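Local structure of cell wall surface anchor family protein (Streptococcus agalactiae, 3PHS) at residues His13-Val18 and Tyr47-Leu52; Asp59-Trp64 and Ile99-Ala104. The protein is the minor pilin GBS52 of a Gram-positive pathogen, a cell-wall-anchored pilus subunit that mediates adhesion to lung epithelial cells through an IgG-like domain. One frame throughout, in Å; residues are numbered along the deposited sequence.

Contact 1 (His13-Val18 and Tyr47-Leu52); sequences HQLTIV and YQLYQL
The core of a two-sheet β-sandwich is closed here by Leu-15 and Ile-17 of one sheet, which meet Leu-49 and Tyr-47 of the other. The axes of segments 13-18 and 47-52 come within 9.9 Å, their chain directions 140° apart, too far for backbone pairing, and no hydrogen bond joins them; side chains alone bridge the gap. Ile-17 turns its CG2 methyl onto one face of the Tyr-47 ring, 3.5 Å from the centroid and only 7° off the normal, a well-centred CH-pi contact. All six ring carbons lie at similar distances from this methyl, the nearest being CZ, 3.6 Å from Ile-17 CG2. The methyl is the branch anti to the backbone N of Ile-17, whereas CG1 lies beside that nitrogen and passes Leu-49 CD2 more loosely, at 4.4 Å. Tyr-47, with CG anti to its carbonyl carbon (chi1 -82°), carries its hydroxyl to a hydrogen bond with ND1 of His-19, which should help fix the ring under the methyl. Two residues before Ile-17, Leu-15 meets Leu-49 tip to tip, Leu-15 CD2 lying 3.8 Å from Leu-49 CD1 and almost as near to Leu-49 CG. Phe-92, from the strand next to 13-18, touches Leu-15, Ile-17 and Leu-49, and Ile-127 packs on Leu-15 and Ile-17 from strand 125-127, so the four residues sit within a larger apolar cluster. Branched aliphatic chains and an aromatic ring interlocking between two facing, unbonded β-sheets are typical of the hydrophobic core of an Ig-like β-sandwich.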
# COMPACT_ATOMS: atom_id res chain seq x y z
N HIS A 13 28.19 15.14 -4.20
CA HIS A 13 27.20 15.56 -5.22
C HIS A 13 25.87 15.91 -4.57
O HIS A 13 25.59 15.49 -3.44
CB HIS A 13 26.95 14.46 -6.26
CG HIS A 13 28.21 13.89 -6.85
ND1 HIS A 13 29.06 14.63 -7.64
CD2 HIS A 13 28.76 12.66 -6.73
CE1 HIS A 13 30.09 13.87 -7.99
NE2 HIS A 13 29.93 12.67 -7.45
N GLN A 14 25.06 16.66 -5.30
CA GLN A 14 23.72 17.04 -4.87
C GLN A 14 22.76 16.05 -5.45
O GLN A 14 22.90 15.66 -6.60
CB GLN A 14 23.38 18.41 -5.44
CG GLN A 14 24.35 19.49 -5.04
CD GLN A 14 24.36 19.66 -3.57
OE1 GLN A 14 25.23 19.13 -2.87
NE2 GLN A 14 23.39 20.41 -3.07
N LEU A 15 21.78 15.65 -4.66
CA LEU A 15 20.68 14.83 -5.17
C LEU A 15 19.38 15.46 -4.74
O LEU A 15 19.22 15.82 -3.57
CB LEU A 15 20.78 13.41 -4.61
CG LEU A 15 19.61 12.48 -4.89
CD1 LEU A 15 19.44 12.21 -6.39
CD2 LEU A 15 19.77 11.15 -4.12
N THR A 16 18.44 15.58 -5.69
CA THR A 16 17.12 16.17 -5.41
C THR A 16 16.09 15.16 -5.84
O THR A 16 16.11 14.72 -6.97
CB THR A 16 16.89 17.48 -6.20
OG1 THR A 16 17.89 18.45 -5.85
CG2 THR A 16 15.49 18.07 -5.90
N ILE A 17 15.21 14.77 -4.91
CA ILE A 17 14.12 13.84 -5.24
C ILE A 17 12.89 14.70 -5.36
O ILE A 17 12.57 15.43 -4.43
CB ILE A 17 13.89 12.79 -4.08
CG1 ILE A 17 15.15 11.96 -3.75
CG2 ILE A 17 12.69 11.89 -4.37
CD1 ILE A 17 16.05 11.67 -4.84
N VAL A 18 12.20 14.62 -6.50
CA VAL A 18 11.01 15.45 -6.73
C VAL A 18 9.79 14.56 -6.74
O VAL A 18 9.62 13.72 -7.63
CB VAL A 18 11.12 16.26 -8.06
CG1 VAL A 18 10.02 17.34 -8.16
CG2 VAL A 18 12.48 16.94 -8.19
N TYR A 47 11.85 10.58 2.41
CA TYR A 47 12.75 9.76 1.57
C TYR A 47 14.00 9.36 2.35
O TYR A 47 14.56 10.15 3.12
CB TYR A 47 13.14 10.51 0.27
CG TYR A 47 12.06 10.39 -0.77
CD1 TYR A 47 11.03 11.33 -0.86
CD2 TYR A 47 12.03 9.31 -1.65
CE1 TYR A 47 10.02 11.20 -1.81
CE2 TYR A 47 11.01 9.16 -2.59
CZ TYR A 47 10.02 10.12 -2.67
OH TYR A 47 9.01 9.97 -3.61
N GLN A 48 14.39 8.10 2.18
CA GLN A 48 15.65 7.64 2.72
C GLN A 48 16.53 7.13 1.60
O GLN A 48 16.05 6.46 0.69
CB GLN A 48 15.43 6.56 3.77
CG GLN A 48 14.69 7.13 4.94
CD GLN A 48 14.42 6.14 6.04
OE1 GLN A 48 14.08 6.56 7.15
NE2 GLN A 48 14.56 4.86 5.75
N LEU A 49 17.83 7.42 1.71
CA LEU A 49 18.82 6.98 0.74
C LEU A 49 19.87 6.15 1.45
O LEU A 49 20.48 6.62 2.41
CB LEU A 49 19.43 8.20 0.01
CG LEU A 49 18.74 8.79 -1.23
CD1 LEU A 49 18.93 7.89 -2.43
CD2 LEU A 49 17.25 9.10 -1.07
N TYR A 50 20.07 4.92 0.98
CA TYR A 50 20.99 3.95 1.58
C TYR A 50 22.22 3.83 0.68
O TYR A 50 22.11 3.43 -0.48
CB TYR A 50 20.30 2.61 1.79
CG TYR A 50 19.25 2.71 2.87
CD1 TYR A 50 17.99 3.23 2.60
CD2 TYR A 50 19.57 2.37 4.18
CE1 TYR A 50 17.03 3.35 3.62
CE2 TYR A 50 18.63 2.50 5.21
CZ TYR A 50 17.37 2.97 4.91
OH TYR A 50 16.47 3.10 5.94
N GLN A 51 23.36 4.24 1.21
CA GLN A 51 24.62 4.16 0.47
C GLN A 51 25.09 2.70 0.41
O GLN A 51 25.37 2.09 1.45
CB GLN A 51 25.66 4.99 1.22
CG GLN A 51 26.93 5.32 0.49
CD GLN A 51 27.76 6.21 1.41
OE1 GLN A 51 27.74 7.43 1.29
NE2 GLN A 51 28.39 5.61 2.38
N LEU A 52 25.19 2.14 -0.79
CA LEU A 52 25.60 0.73 -0.94
C LEU A 52 27.05 0.50 -0.51
O LEU A 52 27.89 1.37 -0.72
CB LEU A 52 25.41 0.23 -2.38
CG LEU A 52 24.04 -0.37 -2.72
CD1 LEU A 52 22.92 0.66 -2.53
CD2 LEU A 52 24.05 -0.93 -4.13

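Contact 2 (Asp59-Trp64 and Ile99-Ala104); sequences DLLAHW and IYYGLA
Trp-64, on the short helix 60-65, lays its CB over one face of the Tyr-101 ring, and this methylene makes the shortest approach to strand 98-106, with the indole also contributing. CB stands 3.6 Å from the ring centroid and 20° off its normal, displaced toward the rim, where Tyr-101 CD1 is 3.4 Å from Trp-64 CB. Tyr-101 has CG anti to the backbone N (chi1 176°), which extends the ring from the strand toward the helix. The side chains of Trp-64 and Tyr-101 slide past each other in opposite directions. Their rings are oblique, with planes at 39°; on the benzo side of the indole, Trp-64 CE3 reaches Tyr-101 CD2 at 3.7 Å. Leu-61 arrives differently, crossing Tyr-101 at about a right angle and placing CD1 in the ring plane, at the edge, 4.0 Å from Tyr-101 CE1. The phenol end is held by polar partners: its OH is hydrogen-bonded to Asn-65 OD1, and a water donates both to Tyr-101 OH, at 2.9 Å, and to the carbonyl oxygen of Trp-64. Ring and helix end are thereby tied together directly and through water. Leu-72 of helix 69-75 touches both aromatic residues. The arrangement is that of a short α-helix packed through aromatic side chains on the outer face of a β-sandwich sheet.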
# COMPACT_ATOMS: atom_id res chain seq x y z
N ASP A 59 21.50 -8.48 -9.94
CA ASP A 59 20.11 -8.07 -9.81
C ASP A 59 20.02 -7.14 -8.61
O ASP A 59 19.40 -7.44 -7.60
CB ASP A 59 19.20 -9.29 -9.60
CG ASP A 59 19.12 -10.18 -10.81
OD1 ASP A 59 18.78 -9.67 -11.90
OD2 ASP A 59 19.41 -11.39 -10.68
N LEU A 60 20.69 -6.00 -8.71
CA LEU A 60 20.92 -5.13 -7.56
C LEU A 60 19.64 -4.48 -7.03
O LEU A 60 19.42 -4.42 -5.81
CB LEU A 60 21.92 -4.04 -7.96
CG LEU A 60 22.71 -3.37 -6.86
CD1 LEU A 60 23.46 -4.39 -5.98
CD2 LEU A 60 23.68 -2.38 -7.54
N LEU A 61 18.82 -3.97 -7.94
CA LEU A 61 17.57 -3.34 -7.51
C LEU A 61 16.65 -4.37 -6.84
O LEU A 61 16.07 -4.11 -5.77
CB LEU A 61 16.88 -2.61 -8.67
CG LEU A 61 15.52 -1.95 -8.36
CD1 LEU A 61 15.62 -0.86 -7.28
CD2 LEU A 61 14.90 -1.38 -9.64
N ALA A 62 16.53 -5.55 -7.46
CA ALA A 62 15.71 -6.61 -6.86
C ALA A 62 16.26 -7.02 -5.49
O ALA A 62 15.49 -7.30 -4.58
CB ALA A 62 15.64 -7.83 -7.80
N HIS A 63 17.58 -7.09 -5.36
CA HIS A 63 18.19 -7.41 -4.09
C HIS A 63 17.77 -6.44 -2.99
O HIS A 63 17.36 -6.84 -1.91
CB HIS A 63 19.72 -7.46 -4.17
CG HIS A 63 20.36 -7.63 -2.83
ND1 HIS A 63 20.22 -8.79 -2.10
CD2 HIS A 63 21.08 -6.78 -2.07
CE1 HIS A 63 20.87 -8.66 -0.95
NE2 HIS A 63 21.41 -7.45 -0.91
N TRP A 64 17.90 -5.16 -3.29
CA TRP A 64 17.56 -4.11 -2.34
C TRP A 64 16.06 -4.04 -2.06
O TRP A 64 15.68 -3.85 -0.92
CB TRP A 64 18.17 -2.77 -2.79
CG TRP A 64 19.62 -2.77 -2.40
CD1 TRP A 64 20.66 -3.35 -3.07
CD2 TRP A 64 20.16 -2.25 -1.18
NE1 TRP A 64 21.83 -3.21 -2.35
CE2 TRP A 64 21.55 -2.54 -1.18
CE3 TRP A 64 19.61 -1.57 -0.09
CZ2 TRP A 64 22.40 -2.15 -0.13
CZ3 TRP A 64 20.46 -1.17 0.96
CH2 TRP A 64 21.84 -1.46 0.92
N ILE A 99 26.73 4.57 -5.02
CA ILE A 99 25.45 4.04 -5.50
C ILE A 99 24.51 4.06 -4.31
O ILE A 99 24.87 3.62 -3.23
CB ILE A 99 25.57 2.56 -6.04
CG1 ILE A 99 26.64 2.41 -7.15
CG2 ILE A 99 24.20 2.04 -6.53
CD1 ILE A 99 26.58 3.44 -8.20
N TYR A 100 23.31 4.60 -4.51
CA TYR A 100 22.33 4.74 -3.45
C TYR A 100 21.01 4.09 -3.83
O TYR A 100 20.55 4.21 -4.96
CB TYR A 100 22.05 6.21 -3.14
CG TYR A 100 23.25 6.94 -2.59
CD1 TYR A 100 24.28 7.38 -3.44
CD2 TYR A 100 23.37 7.16 -1.20
CE1 TYR A 100 25.42 8.05 -2.90
CE2 TYR A 100 24.50 7.81 -0.67
CZ TYR A 100 25.50 8.24 -1.53
OH TYR A 100 26.61 8.88 -0.98
N TYR A 101 20.42 3.41 -2.86
CA TYR A 101 19.08 2.90 -2.97
C TYR A 101 18.17 3.85 -2.22
O TYR A 101 18.38 4.08 -1.03
CB TYR A 101 19.01 1.52 -2.34
CG TYR A 101 17.63 0.89 -2.29
CD1 TYR A 101 17.04 0.37 -3.44
CD2 TYR A 101 16.93 0.80 -1.08
CE1 TYR A 101 15.78 -0.22 -3.38
CE2 TYR A 101 15.67 0.21 -1.01
CZ TYR A 101 15.11 -0.30 -2.17
OH TYR A 101 13.88 -0.90 -2.10
N GLY A 102 17.16 4.36 -2.91
CA GLY A 102 16.22 5.32 -2.34
C GLY A 102 14.80 4.78 -2.31
O GLY A 102 14.39 4.07 -3.21
N LEU A 103 14.07 5.12 -1.26
CA LEU A 103 12.66 4.72 -1.14
C LEU A 103 11.93 5.75 -0.31
O LEU A 103 12.55 6.50 0.43
CB LEU A 103 12.55 3.34 -0.47
CG LEU A 103 12.68 3.22 1.05
CD1 LEU A 103 12.29 1.83 1.50
CD2 LEU A 103 14.10 3.52 1.48
N ALA A 104 10.61 5.80 -0.45
CA ALA A 104 9.80 6.57 0.48
C ALA A 104 9.36 5.67 1.63
O ALA A 104 9.03 4.49 1.43
CB ALA A 104 8.57 7.16 -0.22
O HOH W 1 13.29 -2.44 0.30

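How the contacts relate
Contacts 1 and 2 use opposite faces of the same antiparallel sheet, in which strands 46-52 and 98-106 are neighbours. Backbone hydrogen bonds of Tyr-50 N to Tyr-101 O and of Leu-52 N to Ile-99 O join them, and Leu-52 also packs on the Trp-64 indole. Contact 1 lies between the two sheets, with buried touching residues and entirely apolar contacts across it. Contact 2 fixes a helix to the sheet's other side; Trp-64 and Tyr-101 are buried as well, but Leu-61 at the margin is partly exposed, and a bridging water adds a polar element absent across contact 1. Both place an aliphatic carbon over a tyrosine face, a methyl in contact 1 and a tryptophan methylene in contact 2.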